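Local coordinates for protein magnesium-protoporphyrin O-methyltransferase (Synechocystis sp., PDB 4QDJ) that transfers a methyl group from S-adenosylmethionine to magnesium-protoporphyrin IX, giving its 13-monomethyl ester on the pathway to chlorophyll, at residues A[95-100]-A[116-121]; A[11-16]-A[90-95]. All coordinates share one frame; numbering follows the deposited sequence.

Contact 1: residues A[95-100]-A[116-121]; sequences KMVGEA and FMTQDL. With SAM (S-adenosylmethionine), chain B.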
loop_
_atom_site.group_PDB
_atom_site.type_symbol
_atom_site.label_atom_id
_atom_site.label_comp_id
_atom_site.label_asym_id
_atom_site.label_seq_id
_atom_site.Cartn_x
_atom_site.Cartn_y
_atom_site.Cartn_z
ATOM N N LYS A 95 1.988 15.111 -3.425
ATOM C CA LYS A 95 2.923 15.431 -2.350
ATOM C C LYS A 95 3.604 14.177 -1.811
ATOM O O LYS A 95 4.821 14.158 -1.616
ATOM C CB LYS A 95 2.237 16.201 -1.218
ATOM C CG LYS A 95 1.794 17.603 -1.607
ATOM C CD LYS A 95 1.992 18.591 -0.466
ATOM C CE LYS A 95 3.465 18.890 -0.237
ATOM N NZ LYS A 95 3.659 19.990 0.750
ATOM N N MET A 96 2.822 13.128 -1.578
ATOM C CA MET A 96 3.383 11.869 -1.103
ATOM C C MET A 96 4.343 11.283 -2.136
ATOM O O MET A 96 5.445 10.855 -1.790
ATOM C CB MET A 96 2.273 10.869 -0.753
ATOM C CG MET A 96 1.332 11.344 0.359
ATOM S SD MET A 96 2.079 11.366 2.008
ATOM C CE MET A 96 1.945 9.640 2.473
ATOM N N VAL A 97 3.921 11.284 -3.401
ATOM C CA VAL A 97 4.746 10.809 -4.513
ATOM C C VAL A 97 6.071 11.559 -4.602
ATOM O O VAL A 97 7.131 10.954 -4.782
ATOM C CB VAL A 97 4.008 10.962 -5.869
ATOM C CG1 VAL A 97 4.974 10.795 -7.037
ATOM C CG2 VAL A 97 2.869 9.972 -5.972
ATOM N N GLY A 98 6.003 12.881 -4.473
ATOM C CA GLY A 98 7.188 13.714 -4.546
ATOM C C GLY A 98 8.184 13.372 -3.457
ATOM O O GLY A 98 9.390 13.334 -3.695
ATOM N N GLU A 99 7.673 13.114 -2.259
ATOM C CA GLU A 99 8.525 12.744 -1.140
ATOM C C GLU A 99 9.141 11.364 -1.358
ATOM O O GLU A 99 10.309 11.143 -1.043
ATOM C CB GLU A 99 7.740 12.786 0.175
ATOM C CG GLU A 99 8.577 12.514 1.415
ATOM C CD GLU A 99 9.571 13.621 1.716
ATOM O OE1 GLU A 99 9.392 14.749 1.206
ATOM O OE2 GLU A 99 10.532 13.364 2.470
ATOM N N ALA A 100 8.353 10.439 -1.904
ATOM C CA ALA A 100 8.850 9.100 -2.208
ATOM C C ALA A 100 10.051 9.168 -3.144
ATOM O O ALA A 100 11.068 8.512 -2.916
ATOM C CB ALA A 100 7.747 8.245 -2.822
ATOM N N PHE A 116 7.963 6.221 -9.772
ATOM C CA PHE A 116 6.826 6.786 -9.052
ATOM C C PHE A 116 5.926 7.627 -9.950
ATOM O O PHE A 116 6.402 8.420 -10.760
ATOM C CB PHE A 116 7.302 7.629 -7.867
ATOM C CG PHE A 116 7.985 6.835 -6.790
ATOM C CD1 PHE A 116 7.268 5.935 -6.016
ATOM C CD2 PHE A 116 9.339 7.000 -6.539
ATOM C CE1 PHE A 116 7.890 5.207 -5.018
ATOM C CE2 PHE A 116 9.967 6.278 -5.538
ATOM C CZ PHE A 116 9.240 5.379 -4.778
ATOM N N MET A 117 4.619 7.457 -9.781
ATOM C CA MET A 117 3.638 8.171 -10.586
ATOM C C MET A 117 2.498 8.670 -9.708
ATOM O O MET A 117 2.092 7.991 -8.769
ATOM C CB MET A 117 3.086 7.241 -11.671
ATOM C CG MET A 117 2.100 7.889 -12.623
ATOM S SD MET A 117 1.642 6.781 -13.968
ATOM C CE MET A 117 0.755 5.506 -13.083
ATOM N N THR A 118 1.984 9.858 -10.007
ATOM C CA THR A 118 0.782 10.341 -9.342
ATOM C C THR A 118 -0.437 9.856 -10.108
ATOM O O THR A 118 -0.664 10.266 -11.248
ATOM C CB THR A 118 0.743 11.873 -9.261
ATOM O OG1 THR A 118 1.905 12.348 -8.570
ATOM C CG2 THR A 118 -0.507 12.331 -8.520
ATOM N N GLN A 119 -1.214 8.977 -9.481
ATOM C CA GLN A 119 -2.382 8.392 -10.125
ATOM C C GLN A 119 -3.290 7.689 -9.122
ATOM O O GLN A 119 -2.817 7.081 -8.160
ATOM C CB GLN A 119 -1.945 7.403 -11.214
ATOM C CG GLN A 119 -3.081 6.820 -12.042
ATOM C CD GLN A 119 -3.884 7.881 -12.770
ATOM O OE1 GLN A 119 -4.769 8.516 -12.192
ATOM N NE2 GLN A 119 -3.580 8.078 -14.047
ATOM N N ASP A 120 -4.595 7.801 -9.347
ATOM C CA ASP A 120 -5.592 7.009 -8.637
ATOM C C ASP A 120 -5.390 5.550 -9.029
ATOM O O ASP A 120 -5.286 5.232 -10.212
ATOM C CB ASP A 120 -6.991 7.504 -9.030
ATOM C CG ASP A 120 -8.113 6.605 -8.535
ATOM O OD1 ASP A 120 -7.925 5.858 -7.553
ATOM O OD2 ASP A 120 -9.208 6.667 -9.135
ATOM N N LEU A 121 -5.322 4.662 -8.041
ATOM C CA LEU A 121 -5.036 3.255 -8.313
ATOM C C LEU A 121 -6.078 2.611 -9.225
ATOM O O LEU A 121 -5.783 1.646 -9.931
ATOM C CB LEU A 121 -4.865 2.458 -7.011
ATOM C CG LEU A 121 -6.027 2.319 -6.024
ATOM C CD1 LEU A 121 -6.966 1.176 -6.403
ATOM C CD2 LEU A 121 -5.481 2.119 -4.619
HETATM N N SAM B . 0.942 2.080 1.271
HETATM C CA SAM B . 1.788 3.080 1.918
HETATM C C SAM B . 2.495 2.488 3.129
HETATM O O SAM B . 2.009 1.534 3.739
HETATM O OXT SAM B . 3.569 2.949 3.519
HETATM C CB SAM B . 1.008 4.339 2.302
HETATM C CG SAM B . -0.178 4.161 3.249
HETATM S SD SAM B . -0.946 5.748 3.685
HETATM C CE SAM B . -1.850 5.319 5.193
HETATM C "C5'" SAM B . -2.319 5.785 2.513
HETATM C "C4'" SAM B . -1.878 6.288 1.147
HETATM O "O4'" SAM B . -2.812 5.851 0.183
HETATM C "C3'" SAM B . -1.822 7.807 1.059
HETATM O "O3'" SAM B . -0.554 8.193 0.583
HETATM C "C2'" SAM B . -2.879 8.166 0.033
HETATM O "O2'" SAM B . -2.495 9.262 -0.768
HETATM C "C1'" SAM B . -2.989 6.877 -0.763
HETATM N N9 SAM B . -4.275 6.719 -1.454
HETATM C C8 SAM B . -5.528 6.909 -0.938
HETATM N N7 SAM B . -6.429 6.654 -1.915
HETATM C C5 SAM B . -5.762 6.302 -3.038
HETATM C C6 SAM B . -6.188 5.946 -4.309
HETATM N N6 SAM B . -7.487 5.909 -4.596
HETATM N N1 SAM B . -5.251 5.635 -5.271
HETATM C C2 SAM B . -3.905 5.673 -4.972
HETATM N N3 SAM B . -3.488 6.032 -3.707
HETATM C C4 SAM B . -4.406 6.337 -2.759
#
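Val97 and Ala100 pack on Phe116 and Thr118 in a helix-on-strand contact at the surface of the class I methyltransferase fold. It closes the beta-alpha-beta unit made of strand 86-91, helix 94-108 and strand 115-118, the last being an outermost strand of the sheet. Helix and strand axes come within 8.0 Å of each other and run nearly antiparallel, at 166°, as expected for a crossover helix lying back along its strand. The join is mostly apolar, side-chain carbon on carbon or on backbone and hydroxyl oxygen. Ala100 lays its methyl over the centre of the Phe116 ring, a CH-pi contact with CB 3.8 Å from the ring centroid and 12° off the normal. A residue as small as alanine suits this place because it lets the helix come down onto a flat ring. The ring gets there because its CG lies beside the backbone N, anti to the carbonyl carbon, and its CE2 also reaches the carbonyl oxygen of Ala100. One turn back, beta-branched Val97 spreads two methyls over the strand: CG1 lies 4.0 Å from Phe116 CB as the two side chains slide past each other, while CG2 rests 3.5 Å from the backbone O of Met117. Thr118 crosses Val97 obliquely, its OG1 against CB and both methyls. Beyond the strand the chain turns to S-adenosylmethionine. Asp120 OD1 accepts from the adenine N6, and its OD2 forms a salt bridge with Lys9. Leu121 sets CB, CG and CD2 against the adenine. From the helix, Met96, its chain bent at both chi2 and chi3, brings CE to 3.5 Å from the ribose O3'. The adenine is read by its edge: Leu121 N donates to ligand N1 at 2.9 Å, with an N-H...N angle of 165°.

Contact 2: residues A[11-16]-A[90-95]; sequences IVRDYF and SDISEK. With SAM (S-adenosylmethionine), chain B.
Phe16 and Arg13, on helix 8-16, pack against Ile92 and Ser93 in the turn after strand 86-91 of this Rossmann-like methyltransferase fold. That strand ends in Asp91, the acidic residue that takes the ribose hydroxyls of S-adenosylmethionine, as in many class I enzymes. The tight part lies round the ligand. Phe16 sets its CB 3.7 Å from Ser93 CB. Its ring spreads over the ribose, with C3' above the ring centre; Tyr15 CD2 covers the opposite face, nearer the rim, and Val12 CG1 meets the edge. Replacing Phe16 by an alanine would remove the ring, and is likely to open a gap over the ribose and leave Tyr15 and Val12 without the surface they pack on. From another side of the ribose, Asp91 accepts from both hydroxyls, O2' to OD1 and O3' to OD2. OD1 also takes the backbone N of Ser93 on its anti lone pair, an Asx turn that fixes the carboxylate. Ile92, whose CG2 stands between backbone N and carbonyl carbon, presses that methyl on the adenine, 3.5 Å from C4. The outer side is looser. Arg13 crosses Ile92 at about a right angle, and only its aliphatic part takes part: CB lies 4.0 Å from Ile92 CG2, and CG approaches Ile92 O. With CG anti to the backbone N (chi1 -179°) and a bend at chi3, the chain leads its guanidinium away to Asp14, whose OD1 it grips side-on through NE and NH2. Long, flexible arginine thus suits this outer edge, where methylenes pack and the charged end leads away. Serine suits the N-cap of helix 94-108 because its hydroxyl can accept from a first-turn backbone N: Ser93 OG takes Met96 N, is also hydrogen-bonded to Asn17 OD1, and lies 3.0 Å from Phe16 O.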
loop_
_atom_site.group_PDB
_atom_site.type_symbol
_atom_site.label_atom_id
_atom_site.label_comp_id
_atom_site.label_asym_id
_atom_site.label_seq_id
_atom_site.Cartn_x
_atom_site.Cartn_y
_atom_site.Cartn_z
ATOM N N ILE A 11 -11.467 13.762 -1.185
ATOM C CA ILE A 11 -11.257 14.066 0.226
ATOM C C ILE A 11 -9.928 13.489 0.707
ATOM O O ILE A 11 -9.141 14.172 1.362
ATOM C CB ILE A 11 -12.402 13.518 1.100
ATOM C CG1 ILE A 11 -13.728 14.183 0.721
ATOM C CG2 ILE A 11 -12.104 13.741 2.574
ATOM C CD1 ILE A 11 -14.909 13.701 1.538
ATOM N N VAL A 12 -9.676 12.231 0.365
ATOM C CA VAL A 12 -8.436 11.574 0.756
ATOM C C VAL A 12 -7.228 12.220 0.076
ATOM O O VAL A 12 -6.225 12.505 0.728
ATOM C CB VAL A 12 -8.476 10.064 0.456
ATOM C CG1 VAL A 12 -7.139 9.421 0.783
ATOM C CG2 VAL A 12 -9.594 9.403 1.249
ATOM N N ARG A 13 -7.337 12.461 -1.229
ATOM C CA ARG A 13 -6.266 13.117 -1.980
ATOM C C ARG A 13 -5.909 14.481 -1.398
ATOM O O ARG A 13 -4.735 14.782 -1.180
ATOM C CB ARG A 13 -6.652 13.281 -3.450
ATOM C CG ARG A 13 -5.568 13.937 -4.292
ATOM C CD ARG A 13 -6.140 14.529 -5.565
ATOM N NE ARG A 13 -7.121 15.569 -5.270
ATOM C CZ ARG A 13 -7.788 16.252 -6.192
ATOM N NH1 ARG A 13 -7.582 16.009 -7.480
ATOM N NH2 ARG A 13 -8.662 17.181 -5.827
ATOM N N ASP A 14 -6.924 15.302 -1.148
ATOM C CA ASP A 14 -6.707 16.641 -0.607
ATOM C C ASP A 14 -6.069 16.595 0.777
ATOM O O ASP A 14 -5.240 17.441 1.115
ATOM C CB ASP A 14 -8.019 17.426 -0.549
ATOM C CG ASP A 14 -8.573 17.740 -1.925
ATOM O OD1 ASP A 14 -7.857 17.519 -2.925
ATOM O OD2 ASP A 14 -9.723 18.217 -2.002
ATOM N N TYR A 15 -6.461 15.606 1.573
ATOM C CA TYR A 15 -5.890 15.423 2.902
ATOM C C TYR A 15 -4.394 15.130 2.824
ATOM O O TYR A 15 -3.592 15.760 3.513
ATOM C CB TYR A 15 -6.618 14.299 3.645
ATOM C CG TYR A 15 -5.954 13.878 4.938
ATOM C CD1 TYR A 15 -6.040 14.667 6.079
ATOM C CD2 TYR A 15 -5.251 12.682 5.020
ATOM C CE1 TYR A 15 -5.433 14.280 7.264
ATOM C CE2 TYR A 15 -4.646 12.287 6.197
ATOM C CZ TYR A 15 -4.741 13.087 7.317
ATOM O OH TYR A 15 -4.133 12.690 8.487
ATOM N N PHE A 16 -4.019 14.182 1.973
ATOM C CA PHE A 16 -2.615 13.804 1.840
ATOM C C PHE A 16 -1.799 14.806 1.024
ATOM O O PHE A 16 -0.576 14.706 0.954
ATOM C CB PHE A 16 -2.481 12.387 1.275
ATOM C CG PHE A 16 -2.770 11.312 2.281
ATOM C CD1 PHE A 16 -1.816 10.954 3.220
ATOM C CD2 PHE A 16 -3.996 10.670 2.300
ATOM C CE1 PHE A 16 -2.076 9.968 4.153
ATOM C CE2 PHE A 16 -4.264 9.683 3.230
ATOM C CZ PHE A 16 -3.302 9.332 4.158
ATOM N N SER A 90 2.763 4.056 -7.137
ATOM C CA SER A 90 1.871 5.141 -7.504
ATOM C C SER A 90 1.026 5.547 -6.311
ATOM O O SER A 90 0.757 4.737 -5.424
ATOM C CB SER A 90 0.978 4.735 -8.676
ATOM O OG SER A 90 0.261 3.553 -8.374
ATOM N N ASP A 91 0.618 6.809 -6.293
ATOM C CA ASP A 91 -0.194 7.333 -5.209
ATOM C C ASP A 91 -1.054 8.465 -5.749
ATOM O O ASP A 91 -0.648 9.177 -6.667
ATOM C CB ASP A 91 0.696 7.834 -4.071
ATOM C CG ASP A 91 -0.059 7.993 -2.766
ATOM O OD1 ASP A 91 -0.822 8.974 -2.632
ATOM O OD2 ASP A 91 0.118 7.139 -1.867
ATOM N N ILE A 92 -2.244 8.628 -5.186
ATOM C CA ILE A 92 -3.166 9.657 -5.654
ATOM C C ILE A 92 -2.681 11.053 -5.254
ATOM O O ILE A 92 -3.079 12.056 -5.848
ATOM C CB ILE A 92 -4.599 9.401 -5.131
ATOM C CG1 ILE A 92 -5.629 10.169 -5.966
ATOM C CG2 ILE A 92 -4.704 9.739 -3.645
ATOM C CD1 ILE A 92 -7.066 9.817 -5.634
ATOM N N SER A 93 -1.803 11.103 -4.255
ATOM C CA SER A 93 -1.283 12.366 -3.738
ATOM C C SER A 93 0.073 12.727 -4.337
ATOM O O SER A 93 1.053 12.009 -4.148
ATOM C CB SER A 93 -1.171 12.301 -2.215
ATOM O OG SER A 93 -0.315 13.316 -1.722
ATOM N N GLU A 94 0.127 13.848 -5.048
ATOM C CA GLU A 94 1.376 14.304 -5.647
ATOM C C GLU A 94 2.429 14.640 -4.589
ATOM O O GLU A 94 3.624 14.461 -4.821
ATOM C CB GLU A 94 1.137 15.497 -6.580
ATOM C CG GLU A 94 0.491 16.704 -5.918
ATOM C CD GLU A 94 0.246 17.838 -6.894
ATOM O OE1 GLU A 94 0.514 17.655 -8.101
ATOM O OE2 GLU A 94 -0.214 18.912 -6.457
ATOM N N LYS A 95 1.988 15.111 -3.425
ATOM C CA LYS A 95 2.923 15.431 -2.350
ATOM C C LYS A 95 3.604 14.177 -1.811
ATOM O O LYS A 95 4.821 14.158 -1.616
ATOM C CB LYS A 95 2.237 16.201 -1.218
ATOM C CG LYS A 95 1.794 17.603 -1.607
ATOM C CD LYS A 95 1.992 18.591 -0.466
ATOM C CE LYS A 95 3.465 18.890 -0.237
ATOM N NZ LYS A 95 3.659 19.990 0.750
HETATM N N SAM B . 0.942 2.080 1.271
HETATM C CA SAM B . 1.788 3.080 1.918
HETATM C C SAM B . 2.495 2.488 3.129
HETATM O O SAM B . 2.009 1.534 3.739
HETATM O OXT SAM B . 3.569 2.949 3.519
HETATM C CB SAM B . 1.008 4.339 2.302
HETATM C CG SAM B . -0.178 4.161 3.249
HETATM S SD SAM B . -0.946 5.748 3.685
HETATM C CE SAM B . -1.850 5.319 5.193
HETATM C "C5'" SAM B . -2.319 5.785 2.513
HETATM C "C4'" SAM B . -1.878 6.288 1.147
HETATM O "O4'" SAM B . -2.812 5.851 0.183
HETATM C "C3'" SAM B . -1.822 7.807 1.059
HETATM O "O3'" SAM B . -0.554 8.193 0.583
HETATM C "C2'" SAM B . -2.879 8.166 0.033
HETATM O "O2'" SAM B . -2.495 9.262 -0.768
HETATM C "C1'" SAM B . -2.989 6.877 -0.763
HETATM N N9 SAM B . -4.275 6.719 -1.454
HETATM C C8 SAM B . -5.528 6.909 -0.938
HETATM N N7 SAM B . -6.429 6.654 -1.915
HETATM C C5 SAM B . -5.762 6.302 -3.038
HETATM C C6 SAM B . -6.188 5.946 -4.309
HETATM N N6 SAM B . -7.487 5.909 -4.596
HETATM N N1 SAM B . -5.251 5.635 -5.271
HETATM C C2 SAM B . -3.905 5.673 -4.972
HETATM N N3 SAM B . -3.488 6.032 -3.707
HETATM C C4 SAM B . -4.406 6.337 -2.759
#

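In the fold
Contact 1 is a surface contact and contact 2 is partly buried, yet their centres lie only about 8 Å apart and both touch S-adenosylmethionine. They share Lys95 and helix 94-108: contact 2 meets the helix at its start, contact 1 on the turn that follows. Their strands are parallel neighbours, tied by probable hydrogen bonds from Gln119 N to Asp91 O and from Asp91 N to Met117 O. Chemistry follows place. Between its segments, contact 1 joins a crossover helix to the sheet margin chiefly through hydrocarbon, whereas 11-16 with 90-95 brings a distant N-terminal helix over the ribose, mixing aromatic cover with polar turn and cap groups.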